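Local coordinates for protein leucine aminopeptidase (Legionella pneumophila, PDB 5GNE) that probably acts as a zinc-dependent aminopeptidase of peptidase family M28, removing residues from the N-termini of peptides, at residues E6-Y17 / Q29-I40. Residues are numbered along the deposited sequence; the frame is centred on the assembly and turned at random.
Sequences EEDRIIVSNCLY and QSDHFSFIAIPI
Asn14, in the first turn of helix 14-20, bonds through ND2 to the turn before strand 33-38 and through OD1 to Ser34 in that strand. ND2 donates to Ser30 O at 3.0 Å, with the acceptor in the amide plane, and more weakly to Asp31 O. On the other end, OD1 accepts from Ser34 OG at 2.7 Å, and this hydroxyl in turn accepts from Gln29 NE2 at 2.8 Å. With bonds at both ends, the rotation of the Asn14 amide is defined. The Tyr17 ring crosses the Gln29 side chain at about a right angle, the ring and amide planes 81° apart, with CD2 nearest NE2 at 3.5 Å; Tyr17 CD1 meets Ile36 CG2 at 3.8 Å.

Along the strands, Ile10, Val12, Ser34, Ile36 and Ile38 share one face. Ile10 and Ile36, both with CG1 between backbone N and carbonyl carbon (chi1 near +60°), slant across each other and meet CG1 to CG1 at 3.7 Å. Ile11 and Phe35 occupy the other face, where Ile11 CG1 lies 3.7 Å from Phe35 CD1; Leu79 and Leu78 of helix 75-81 cover this pair. At the far end, Asp8 OD2 receives a weak bond from Ile40 N at 3.4 Å, while OD1 forms a salt bridge with Lys167.

Paired backbone bonds at Asp8-Ile38, Ile10-Ile36 and Val12-Ser34, with strand directions 155° apart, make the strands antiparallel neighbours; bonds of Ile11 with Leu59 and Phe35 with Ile27 place them mid-sheet in the four-stranded antiparallel order 25-29, 33-38, 8-13, 59-60.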
loop_
_atom_site.group_PDB
_atom_site.type_symbol
_atom_site.label_atom_id
_atom_site.label_comp_id
_atom_site.label_asym_id
_atom_site.label_seq_id
_atom_site.Cartn_x
_atom_site.Cartn_y
_atom_site.Cartn_z
ATOM N N GLU A 6 -2.386 -24.851 7.801
ATOM C CA GLU A 6 -1.210 -25.469 7.183
ATOM C C GLU A 6 -1.000 -25.069 5.720
ATOM O O GLU A 6 0.064 -24.565 5.339
ATOM C CB GLU A 6 -1.306 -27.002 7.287
ATOM C CG GLU A 6 -0.576 -27.757 6.169
ATOM C CD GLU A 6 0.860 -28.082 6.496
ATOM O OE1 GLU A 6 1.283 -27.802 7.635
ATOM O OE2 GLU A 6 1.575 -28.589 5.602
ATOM N N GLU A 7 -2.021 -25.273 4.900
ATOM C CA GLU A 7 -1.891 -24.960 3.496
ATOM C C GLU A 7 -2.452 -23.621 3.139
ATOM O O GLU A 7 -3.572 -23.279 3.511
ATOM C CB GLU A 7 -2.560 -26.011 2.626
ATOM C CG GLU A 7 -1.763 -27.260 2.504
ATOM C CD GLU A 7 -2.028 -27.947 1.201
ATOM O OE1 GLU A 7 -3.169 -28.435 1.018
ATOM O OE2 GLU A 7 -1.107 -27.964 0.352
ATOM N N ASP A 8 -1.682 -22.883 2.354
ATOM C CA ASP A 8 -2.139 -21.608 1.872
ATOM C C ASP A 8 -2.911 -21.822 0.598
ATOM O O ASP A 8 -2.589 -22.697 -0.210
ATOM C CB ASP A 8 -0.964 -20.668 1.624
ATOM C CG ASP A 8 -0.176 -20.391 2.880
ATOM O OD1 ASP A 8 -0.619 -19.530 3.660
ATOM O OD2 ASP A 8 0.867 -21.047 3.103
ATOM N N ARG A 9 -3.957 -21.031 0.436
ATOM C CA ARG A 9 -4.662 -21.027 -0.817
ATOM C C ARG A 9 -4.399 -19.702 -1.497
ATOM O O ARG A 9 -4.736 -18.632 -0.979
ATOM C CB ARG A 9 -6.154 -21.285 -0.608
ATOM C CG ARG A 9 -6.408 -22.685 -0.054
ATOM C CD ARG A 9 -7.902 -23.008 0.037
ATOM N NE ARG A 9 -8.531 -22.362 1.176
ATOM C CZ ARG A 9 -9.798 -22.544 1.497
ATOM N NH1 ARG A 9 -10.550 -23.331 0.734
ATOM N NH2 ARG A 9 -10.314 -21.939 2.558
ATOM N N ILE A 10 -3.778 -19.778 -2.670
ATOM C CA ILE A 10 -3.309 -18.569 -3.352
ATOM C C ILE A 10 -3.669 -18.630 -4.812
ATOM O O ILE A 10 -3.901 -19.708 -5.368
ATOM C CB ILE A 10 -1.789 -18.373 -3.237
ATOM C CG1 ILE A 10 -1.032 -19.481 -3.969
ATOM C CG2 ILE A 10 -1.337 -18.385 -1.796
ATOM C CD1 ILE A 10 0.469 -19.277 -3.883
ATOM N N ILE A 11 -3.722 -17.452 -5.428
ATOM C CA ILE A 11 -3.970 -17.349 -6.856
ATOM C C ILE A 11 -2.684 -16.891 -7.529
ATOM O O ILE A 11 -2.061 -15.925 -7.101
ATOM C CB ILE A 11 -5.130 -16.390 -7.150
ATOM C CG1 ILE A 11 -6.430 -17.018 -6.630
ATOM C CG2 ILE A 11 -5.240 -16.091 -8.647
ATOM C CD1 ILE A 11 -7.573 -16.052 -6.633
ATOM N N VAL A 12 -2.249 -17.641 -8.531
ATOM C CA VAL A 12 -1.037 -17.331 -9.290
ATOM C C VAL A 12 -1.259 -17.351 -10.794
ATOM O O VAL A 12 -2.152 -18.008 -11.285
ATOM C CB VAL A 12 0.068 -18.318 -8.963
ATOM C CG1 VAL A 12 0.438 -18.191 -7.482
ATOM C CG2 VAL A 12 -0.412 -19.728 -9.296
ATOM N N SER A 13 -0.417 -16.640 -11.537
ATOM C CA SER A 13 -0.418 -16.755 -13.009
ATOM C C SER A 13 -0.114 -18.194 -13.398
ATOM O O SER A 13 0.582 -18.921 -12.674
ATOM C CB SER A 13 0.619 -15.861 -13.637
ATOM O OG SER A 13 1.889 -16.421 -13.348
ATOM N N ASN A 14 -0.635 -18.628 -14.530
ATOM C CA ASN A 14 -0.278 -19.961 -14.993
ATOM C C ASN A 14 1.229 -20.148 -15.129
ATOM O O ASN A 14 1.761 -21.237 -14.898
ATOM C CB ASN A 14 -1.032 -20.277 -16.268
ATOM C CG ASN A 14 -2.505 -20.560 -15.988
ATOM O OD1 ASN A 14 -2.882 -20.809 -14.836
ATOM N ND2 ASN A 14 -3.337 -20.495 -17.002
ATOM N N CYS A 15 1.918 -19.059 -15.438
ATOM C CA CYS A 15 3.370 -19.030 -15.469
ATOM C C CYS A 15 3.970 -19.536 -14.170
ATOM O O CYS A 15 4.782 -20.444 -14.141
ATOM C CB CYS A 15 3.860 -17.604 -15.759
ATOM S SG CYS A 15 5.630 -17.438 -15.945
ATOM N N LEU A 16 3.560 -18.933 -13.077
ATOM C CA LEU A 16 4.044 -19.333 -11.765
ATOM C C LEU A 16 3.555 -20.742 -11.410
ATOM O O LEU A 16 4.278 -21.519 -10.792
ATOM C CB LEU A 16 3.574 -18.325 -10.738
ATOM C CG LEU A 16 4.267 -18.213 -9.387
ATOM C CD1 LEU A 16 5.751 -18.443 -9.586
ATOM C CD2 LEU A 16 3.972 -16.826 -8.820
ATOM N N TYR A 17 2.340 -21.092 -11.823
ATOM C CA TYR A 17 1.829 -22.429 -11.516
ATOM C C TYR A 17 2.748 -23.533 -12.025
ATOM O O TYR A 17 3.029 -24.493 -11.302
ATOM C CB TYR A 17 0.437 -22.650 -12.087
ATOM C CG TYR A 17 -0.024 -24.078 -11.899
ATOM C CD1 TYR A 17 -0.217 -24.599 -10.616
ATOM C CD2 TYR A 17 -0.249 -24.920 -12.990
ATOM C CE1 TYR A 17 -0.633 -25.923 -10.419
ATOM C CE2 TYR A 17 -0.672 -26.255 -12.803
ATOM C CZ TYR A 17 -0.859 -26.739 -11.514
ATOM O OH TYR A 17 -1.279 -28.043 -11.302
ATOM N N GLN A 29 -8.713 -23.528 -12.379
ATOM C CA GLN A 29 -7.800 -22.963 -13.357
ATOM C C GLN A 29 -8.523 -22.276 -14.486
ATOM O O GLN A 29 -9.584 -22.708 -14.866
ATOM C CB GLN A 29 -6.895 -24.046 -13.931
ATOM C CG GLN A 29 -5.598 -23.505 -14.542
ATOM C CD GLN A 29 -4.642 -24.613 -14.894
ATOM O OE1 GLN A 29 -4.972 -25.498 -15.683
ATOM N NE2 GLN A 29 -3.445 -24.580 -14.303
ATOM N N SER A 30 -7.948 -21.185 -14.997
ATOM C CA SER A 30 -8.461 -20.483 -16.182
ATOM C C SER A 30 -7.382 -20.479 -17.267
ATOM O O SER A 30 -6.327 -21.056 -17.088
ATOM C CB SER A 30 -8.865 -19.047 -15.840
ATOM O OG SER A 30 -7.712 -18.217 -15.613
ATOM N N ASP A 31 -7.625 -19.839 -18.400
ATOM C CA ASP A 31 -6.593 -19.777 -19.429
ATOM C C ASP A 31 -5.316 -19.061 -18.913
ATOM O O ASP A 31 -4.231 -19.329 -19.420
ATOM C CB ASP A 31 -7.129 -19.156 -20.728
ATOM C CG ASP A 31 -7.636 -17.744 -20.560
ATOM O OD1 ASP A 31 -8.018 -17.365 -19.438
ATOM O OD2 ASP A 31 -7.698 -17.023 -21.581
ATOM N N HIS A 32 -5.447 -18.155 -17.938
ATOM C CA HIS A 32 -4.297 -17.365 -17.454
ATOM C C HIS A 32 -3.896 -17.562 -15.971
ATOM O O HIS A 32 -2.731 -17.341 -15.618
ATOM C CB HIS A 32 -4.559 -15.876 -17.677
ATOM C CG HIS A 32 -4.732 -15.512 -19.119
ATOM N ND1 HIS A 32 -3.755 -15.752 -20.064
ATOM C CD2 HIS A 32 -5.747 -14.897 -19.771
ATOM C CE1 HIS A 32 -4.175 -15.323 -21.243
ATOM N NE2 HIS A 32 -5.376 -14.796 -21.092
ATOM N N PHE A 33 -4.819 -17.992 -15.110
ATOM C CA PHE A 33 -4.499 -18.096 -13.685
ATOM C C PHE A 33 -4.922 -19.429 -13.088
ATOM O O PHE A 33 -5.811 -20.129 -13.635
ATOM C CB PHE A 33 -5.139 -16.942 -12.891
ATOM C CG PHE A 33 -4.628 -15.576 -13.290
ATOM C CD1 PHE A 33 -3.497 -15.044 -12.703
ATOM C CD2 PHE A 33 -5.260 -14.847 -14.282
ATOM C CE1 PHE A 33 -3.013 -13.792 -13.082
ATOM C CE2 PHE A 33 -4.787 -13.597 -14.676
ATOM C CZ PHE A 33 -3.659 -13.068 -14.074
ATOM N N SER A 34 -4.256 -19.772 -11.984
ATOM C CA SER A 34 -4.561 -20.957 -11.188
ATOM C C SER A 34 -4.845 -20.632 -9.726
ATOM O O SER A 34 -4.165 -19.794 -9.123
ATOM C CB SER A 34 -3.403 -21.953 -11.264
ATOM O OG SER A 34 -3.191 -22.334 -12.623
ATOM N N PHE A 35 -5.852 -21.299 -9.172
ATOM C CA PHE A 35 -6.186 -21.199 -7.762
ATOM C C PHE A 35 -5.688 -22.467 -7.094
ATOM O O PHE A 35 -6.147 -23.563 -7.424
ATOM C CB PHE A 35 -7.697 -21.021 -7.567
ATOM C CG PHE A 35 -8.138 -20.992 -6.122
ATOM C CD1 PHE A 35 -7.400 -20.305 -5.172
ATOM C CD2 PHE A 35 -9.323 -21.608 -5.728
ATOM C CE1 PHE A 35 -7.814 -20.250 -3.848
ATOM C CE2 PHE A 35 -9.750 -21.580 -4.383
ATOM C CZ PHE A 35 -9.001 -20.901 -3.448
ATOM N N ILE A 36 -4.711 -22.344 -6.205
ATOM C CA ILE A 36 -4.035 -23.531 -5.698
ATOM C C ILE A 36 -3.888 -23.579 -4.190
ATOM O O ILE A 36 -3.985 -22.576 -3.488
ATOM C CB ILE A 36 -2.617 -23.681 -6.298
ATOM C CG1 ILE A 36 -1.740 -22.493 -5.910
ATOM C CG2 ILE A 36 -2.675 -23.831 -7.812
ATOM C CD1 ILE A 36 -0.236 -22.670 -6.314
ATOM N N ALA A 37 -3.646 -24.785 -3.703
ATOM C CA ALA A 37 -3.287 -24.977 -2.317
ATOM C C ALA A 37 -1.853 -25.474 -2.273
ATOM O O ALA A 37 -1.490 -26.435 -2.956
ATOM C CB ALA A 37 -4.236 -25.964 -1.642
ATOM N N ILE A 38 -1.037 -24.803 -1.475
ATOM C CA ILE A 38 0.379 -25.095 -1.434
ATOM C C ILE A 38 0.889 -24.638 -0.072
ATOM O O ILE A 38 0.544 -23.558 0.406
ATOM C CB ILE A 38 1.161 -24.405 -2.607
ATOM C CG1 ILE A 38 2.580 -24.981 -2.731
ATOM C CG2 ILE A 38 1.204 -22.872 -2.465
ATOM C CD1 ILE A 38 3.389 -24.341 -3.831
ATOM N N PRO A 39 1.670 -25.489 0.591
ATOM C CA PRO A 39 2.175 -25.046 1.881
ATOM C C PRO A 39 3.447 -24.259 1.638
ATOM O O PRO A 39 4.479 -24.826 1.283
ATOM C CB PRO A 39 2.405 -26.357 2.637
ATOM C CG PRO A 39 2.535 -27.421 1.550
ATOM C CD PRO A 39 2.213 -26.803 0.217
ATOM N N ILE A 40 3.353 -22.945 1.786
ATOM C CA ILE A 40 4.477 -22.067 1.529
ATOM C C ILE A 40 5.547 -22.204 2.618
ATOM O O ILE A 40 5.340 -21.794 3.757
ATOM C CB ILE A 40 4.019 -20.612 1.443
ATOM C CG1 ILE A 40 2.979 -20.468 0.333
ATOM C CG2 ILE A 40 5.239 -19.677 1.220
ATOM C CD1 ILE A 40 2.353 -19.090 0.243
#